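Local coordinates for protein lysine/ornithine decarboxylase (Vibrio vulnificus, PDB 2PLJ) that decarboxylates lysine and ornithine with a pyridoxal phosphate cofactor, the ornithine reaction yielding putrescine, at residues Y83-L88 with V112-S117; V92-L97 with E118-D123. All blocks are in the same frame, centred on the assembly; numbering follows the deposited sequence.

Contact 1. Residues Y83-L88 with V112-S117; sequences YALKPL and VELVAS. With P3T ((4-{[(4-aminobutyl)amino]methyl}-5-hydroxy-6-methylpyridin-3-yl)methyl dihydrogen phosphate), chain D.
The Tyr83 ring has the backbone N of Leu85, the residue that crosses to Leu114 and Val115, 4.2 Å above one face and offset toward the rim. At its edge and in its plane lies the carbonyl of Leu88. Tyr83 OH bonds to Leu88 O at 2.8 Å, tilted 27° from the carbonyl plane, and so ties strand 79-84 to the end of the type I turn Leu85-Leu88. The cross-contact is purely apolar: Leu85 CD2 lies 3.7 Å from Leu114 CD2 and 3.8 Å from Val115 CG1. Val115 CG1, anti to the carbonyl carbon (chi1 -57°), is the branch turned to the leucine. Leu106 of strand 103-106 also packs on Val115, placing helix 109-117 against the outside of the beta/alpha barrel, while Phe398 of the second subunit packs on Leu114. On the far side of the turn, Lys86 NZ is covalently joined to P3T CAG at 1.3 Å, and Ala84 CB lies 3.8 Å from P3T CAM. CAG also carries the putrescine NAN, too close to NZ for both bonds to be taken at face value; the model may superpose lysine-bound and amine-bound states, consistent with the family's transimination between lysine Schiff base and substrate amine.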
# COMPACT_ATOMS: atom_id res chain seq x y z
N TYR A 83 -12.47 -11.98 16.89
CA TYR A 83 -11.22 -11.49 16.23
C TYR A 83 -11.49 -10.85 14.86
O TYR A 83 -12.08 -11.49 13.99
CB TYR A 83 -10.25 -12.67 16.07
CG TYR A 83 -9.01 -12.26 15.30
CD1 TYR A 83 -8.17 -11.25 15.77
CD2 TYR A 83 -8.69 -12.87 14.08
CE1 TYR A 83 -7.00 -10.90 15.06
CE2 TYR A 83 -7.53 -12.52 13.36
CZ TYR A 83 -6.71 -11.51 13.86
OH TYR A 83 -5.56 -11.17 13.17
N ALA A 84 -11.07 -9.59 14.69
CA ALA A 84 -11.20 -8.90 13.41
C ALA A 84 -10.05 -9.38 12.50
O ALA A 84 -8.84 -9.18 12.81
CB ALA A 84 -11.16 -7.36 13.60
N LEU A 85 -10.42 -10.04 11.42
CA LEU A 85 -9.40 -10.55 10.49
C LEU A 85 -8.59 -9.42 9.88
O LEU A 85 -7.41 -9.62 9.54
CB LEU A 85 -10.02 -11.39 9.37
CG LEU A 85 -10.12 -12.89 9.67
CD1 LEU A 85 -11.05 -13.14 10.83
CD2 LEU A 85 -10.55 -13.63 8.38
N LYS A 86 -9.21 -8.26 9.70
CA LYS A 86 -8.62 -7.11 8.91
C LYS A 86 -7.10 -6.88 9.14
O LYS A 86 -6.29 -6.81 8.18
CB LYS A 86 -9.35 -5.79 9.29
CG LYS A 86 -10.76 -5.53 8.77
CD LYS A 86 -11.28 -4.22 9.40
CE LYS A 86 -10.14 -3.39 10.09
NZ LYS A 86 -10.42 -2.68 11.39
N PRO A 87 -6.67 -6.72 10.42
CA PRO A 87 -5.24 -6.42 10.61
C PRO A 87 -4.24 -7.51 10.22
O PRO A 87 -3.06 -7.19 9.95
CB PRO A 87 -5.12 -6.17 12.12
CG PRO A 87 -6.30 -6.98 12.70
CD PRO A 87 -7.40 -6.71 11.71
N LEU A 88 -4.68 -8.76 10.25
CA LEU A 88 -3.80 -9.93 9.95
C LEU A 88 -4.72 -11.11 9.62
O LEU A 88 -5.07 -11.88 10.50
CB LEU A 88 -2.84 -10.25 11.12
CG LEU A 88 -1.89 -11.41 10.80
CD1 LEU A 88 -1.06 -11.11 9.50
CD2 LEU A 88 -1.00 -11.74 12.00
N VAL A 112 -14.91 -13.94 4.62
CA VAL A 112 -15.86 -15.06 4.72
C VAL A 112 -15.19 -16.33 4.17
O VAL A 112 -15.21 -17.41 4.81
CB VAL A 112 -17.17 -14.73 3.95
CG1 VAL A 112 -18.05 -16.02 3.78
CG2 VAL A 112 -17.96 -13.66 4.66
N GLU A 113 -14.61 -16.21 2.98
CA GLU A 113 -14.02 -17.37 2.31
C GLU A 113 -12.86 -17.97 3.12
O GLU A 113 -12.69 -19.22 3.17
CB GLU A 113 -13.60 -16.97 0.89
CG GLU A 113 -14.84 -16.79 -0.01
CD GLU A 113 -14.53 -16.34 -1.45
OE1 GLU A 113 -13.38 -15.96 -1.74
OE2 GLU A 113 -15.48 -16.35 -2.26
N LEU A 114 -12.06 -17.09 3.73
CA LEU A 114 -10.92 -17.53 4.55
C LEU A 114 -11.44 -18.36 5.75
O LEU A 114 -11.02 -19.51 5.93
CB LEU A 114 -10.07 -16.35 5.02
CG LEU A 114 -8.92 -16.79 5.96
CD1 LEU A 114 -8.05 -17.88 5.37
CD2 LEU A 114 -8.13 -15.52 6.26
N VAL A 115 -12.38 -17.81 6.53
CA VAL A 115 -12.88 -18.58 7.69
C VAL A 115 -13.58 -19.87 7.27
O VAL A 115 -13.45 -20.91 7.95
CB VAL A 115 -13.70 -17.73 8.70
CG1 VAL A 115 -12.84 -16.54 9.19
CG2 VAL A 115 -15.01 -17.22 8.06
N ALA A 116 -14.34 -19.81 6.17
CA ALA A 116 -15.03 -20.99 5.65
C ALA A 116 -13.99 -22.10 5.34
O ALA A 116 -14.20 -23.28 5.69
CB ALA A 116 -15.83 -20.63 4.43
N SER A 117 -12.88 -21.71 4.70
CA SER A 117 -11.86 -22.71 4.30
C SER A 117 -11.13 -23.33 5.49
O SER A 117 -10.54 -24.41 5.37
CB SER A 117 -10.82 -22.09 3.35
OG SER A 117 -10.01 -21.14 4.02
OAE P3T D . -8.81 -3.79 17.48
PAU P3T D . -8.44 -2.88 16.23
OAF P3T D . -7.45 -3.67 15.25
OAC P3T D . -7.90 -1.50 16.58
OAP P3T D . -9.73 -2.63 15.30
CAM P3T D . -10.41 -3.81 14.70
CAS P3T D . -11.71 -3.27 14.10
CAH P3T D . -12.87 -3.73 14.74
NAO P3T D . -14.07 -3.33 14.33
CAQ P3T D . -14.22 -2.46 13.33
CAA P3T D . -15.65 -2.02 12.94
CAR P3T D . -13.10 -1.93 12.66
OAD P3T D . -13.29 -1.07 11.65
CAT P3T D . -11.81 -2.33 13.05
CAG P3T D . -10.67 -1.84 12.34
NAN P3T D . -10.75 -0.70 11.67
CAL P3T D . -9.67 -0.07 10.85
CAK P3T D . -8.31 -0.02 11.56
CAJ P3T D . -7.31 0.57 10.53
CAI P3T D . -5.90 0.67 11.12
NAB P3T D . -4.97 1.42 10.25

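Contact 2. Residues V92-L97 with E118-D123; sequences VVVRTL and EGVPAD
Arg95 and Glu118 meet with their flat ends turned 57° from each other, and a single N-H joins them. NH1 bonds to Glu118 OE1 at 3.0 Å along a nearly straight path (168°). The acceptor lies at the guanidinium edge, almost in its plane, yet the arginine comes to OE1 from well above the carboxylate plane. The aliphatic part of the arginine runs close by as well, its CD 3.2 Å from OE1. A bend at chi3 of Arg95 (-59°) brings NH1 round to the same oxygen. The other carboxylate oxygen, OE2, accepts a 2.6 Å bond from a water that in turn is only weakly held by NH1. Arg95 has a second acidic partner, since its NE forms a salt bridge with Glu409, so the positive charge is probably balanced by two carboxylates.

Glu118 is the first residue past helix 109-117, which ends in a Schellman motif: Gly119, with positive phi, is the C-prime residue and its N returns to Ala116 O. The chain then leads toward strand 125-127, the next strand of the parallel barrel, and this turn presents both Glu118 and Val120 to helix 91-100.

Val94 and Val120 cross at about a right angle, with Val94 CG1 3.7 Å from Val120 CG2. The same Val94 methyl sits 4.2 Å from Glu118 CB, at the base of the glutamate side chain and away from its carboxylate. Both valines also touch Phe104 of strand 103-106, while Leu98 of helix 91-100 packs on Val120.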
# COMPACT_ATOMS: atom_id res chain seq x y z
N VAL A 92 -3.41 -19.36 9.66
CA VAL A 92 -2.86 -19.94 10.90
C VAL A 92 -3.37 -19.20 12.15
O VAL A 92 -3.71 -19.82 13.16
CB VAL A 92 -1.34 -19.99 10.88
CG1 VAL A 92 -0.81 -20.41 12.27
CG2 VAL A 92 -0.89 -21.02 9.84
N VAL A 93 -3.49 -17.88 12.04
CA VAL A 93 -4.06 -17.09 13.14
C VAL A 93 -5.54 -17.50 13.38
O VAL A 93 -5.98 -17.68 14.54
CB VAL A 93 -3.91 -15.57 12.87
CG1 VAL A 93 -4.73 -14.77 13.92
CG2 VAL A 93 -2.39 -15.17 12.86
N VAL A 94 -6.29 -17.64 12.29
CA VAL A 94 -7.69 -18.09 12.37
C VAL A 94 -7.79 -19.46 13.06
O VAL A 94 -8.59 -19.64 14.01
CB VAL A 94 -8.36 -18.09 10.97
CG1 VAL A 94 -9.75 -18.70 11.03
CG2 VAL A 94 -8.47 -16.65 10.46
N ARG A 95 -7.01 -20.44 12.57
CA ARG A 95 -7.02 -21.78 13.18
C ARG A 95 -6.64 -21.75 14.67
O ARG A 95 -7.31 -22.41 15.51
CB ARG A 95 -6.08 -22.75 12.45
CG ARG A 95 -6.58 -23.14 11.07
CD ARG A 95 -5.94 -24.47 10.63
NE ARG A 95 -4.48 -24.39 10.60
CZ ARG A 95 -3.76 -24.10 9.52
NH1 ARG A 95 -4.38 -23.84 8.36
NH2 ARG A 95 -2.42 -24.08 9.58
N THR A 96 -5.60 -20.99 14.99
CA THR A 96 -5.09 -20.90 16.37
C THR A 96 -6.19 -20.37 17.32
O THR A 96 -6.44 -20.91 18.40
CB THR A 96 -3.82 -19.99 16.43
OG1 THR A 96 -2.72 -20.64 15.76
CG2 THR A 96 -3.43 -19.66 17.88
N LEU A 97 -6.85 -19.31 16.87
CA LEU A 97 -7.93 -18.66 17.63
C LEU A 97 -9.18 -19.52 17.71
O LEU A 97 -9.81 -19.63 18.77
CB LEU A 97 -8.21 -17.30 17.03
CG LEU A 97 -7.11 -16.29 17.31
CD1 LEU A 97 -7.45 -15.06 16.48
CD2 LEU A 97 -6.94 -15.97 18.85
N GLU A 118 -11.13 -22.63 6.63
CA GLU A 118 -10.48 -23.14 7.86
C GLU A 118 -11.45 -23.84 8.83
O GLU A 118 -11.09 -24.16 9.97
CB GLU A 118 -9.67 -22.04 8.56
CG GLU A 118 -8.53 -21.51 7.68
CD GLU A 118 -7.54 -22.59 7.21
OE1 GLU A 118 -7.34 -23.62 7.91
OE2 GLU A 118 -6.97 -22.43 6.11
N GLY A 119 -12.67 -24.08 8.36
CA GLY A 119 -13.66 -24.80 9.11
C GLY A 119 -14.29 -24.08 10.29
O GLY A 119 -14.84 -24.73 11.21
N VAL A 120 -14.26 -22.75 10.23
CA VAL A 120 -14.94 -21.95 11.25
C VAL A 120 -16.45 -22.09 11.04
O VAL A 120 -16.95 -21.81 9.94
CB VAL A 120 -14.53 -20.48 11.18
CG1 VAL A 120 -15.38 -19.63 12.18
CG2 VAL A 120 -13.01 -20.32 11.43
N PRO A 121 -17.18 -22.52 12.09
CA PRO A 121 -18.64 -22.57 12.01
C PRO A 121 -19.19 -21.14 11.86
O PRO A 121 -18.75 -20.23 12.56
CB PRO A 121 -19.04 -23.15 13.38
CG PRO A 121 -17.87 -23.90 13.85
CD PRO A 121 -16.69 -23.04 13.38
N ALA A 122 -20.16 -20.96 10.97
CA ALA A 122 -20.70 -19.62 10.69
C ALA A 122 -21.30 -18.97 11.94
O ALA A 122 -21.34 -17.73 12.04
CB ALA A 122 -21.75 -19.70 9.58
N ASP A 123 -21.77 -19.79 12.88
CA ASP A 123 -22.39 -19.23 14.10
C ASP A 123 -21.38 -18.52 15.01
O ASP A 123 -21.77 -17.82 15.97
CB ASP A 123 -23.22 -20.27 14.84
CG ASP A 123 -22.41 -21.42 15.43
OD1 ASP A 123 -21.17 -21.44 15.37
OD2 ASP A 123 -23.06 -22.35 15.98
O HOH W 1 -4.71 -23.30 5.04

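Overall arrangement
The two contacts have centres about 8 Å apart and lie in the same part of the barrel, sharing helix 109-117 and its exit, their segments alternating along the chain. Helix 109-117 supplies Leu114 and Val115 to contact 1 and runs directly into the loop of contact 2, where Val120 N lies 3.0 Å from Val115 O, a probable hydrogen bond. On the other side, Tyr83 CG packs 3.4 Å from Leu97 CD1 and its CE2 3.6 Å from Val93 CG1, so the strand that leads into the Lys86 turn rests on helix 91-100. Contact 1 reaches the cofactor directly, whereas the side chain of Val94 in contact 2 is about 14 Å from P3T.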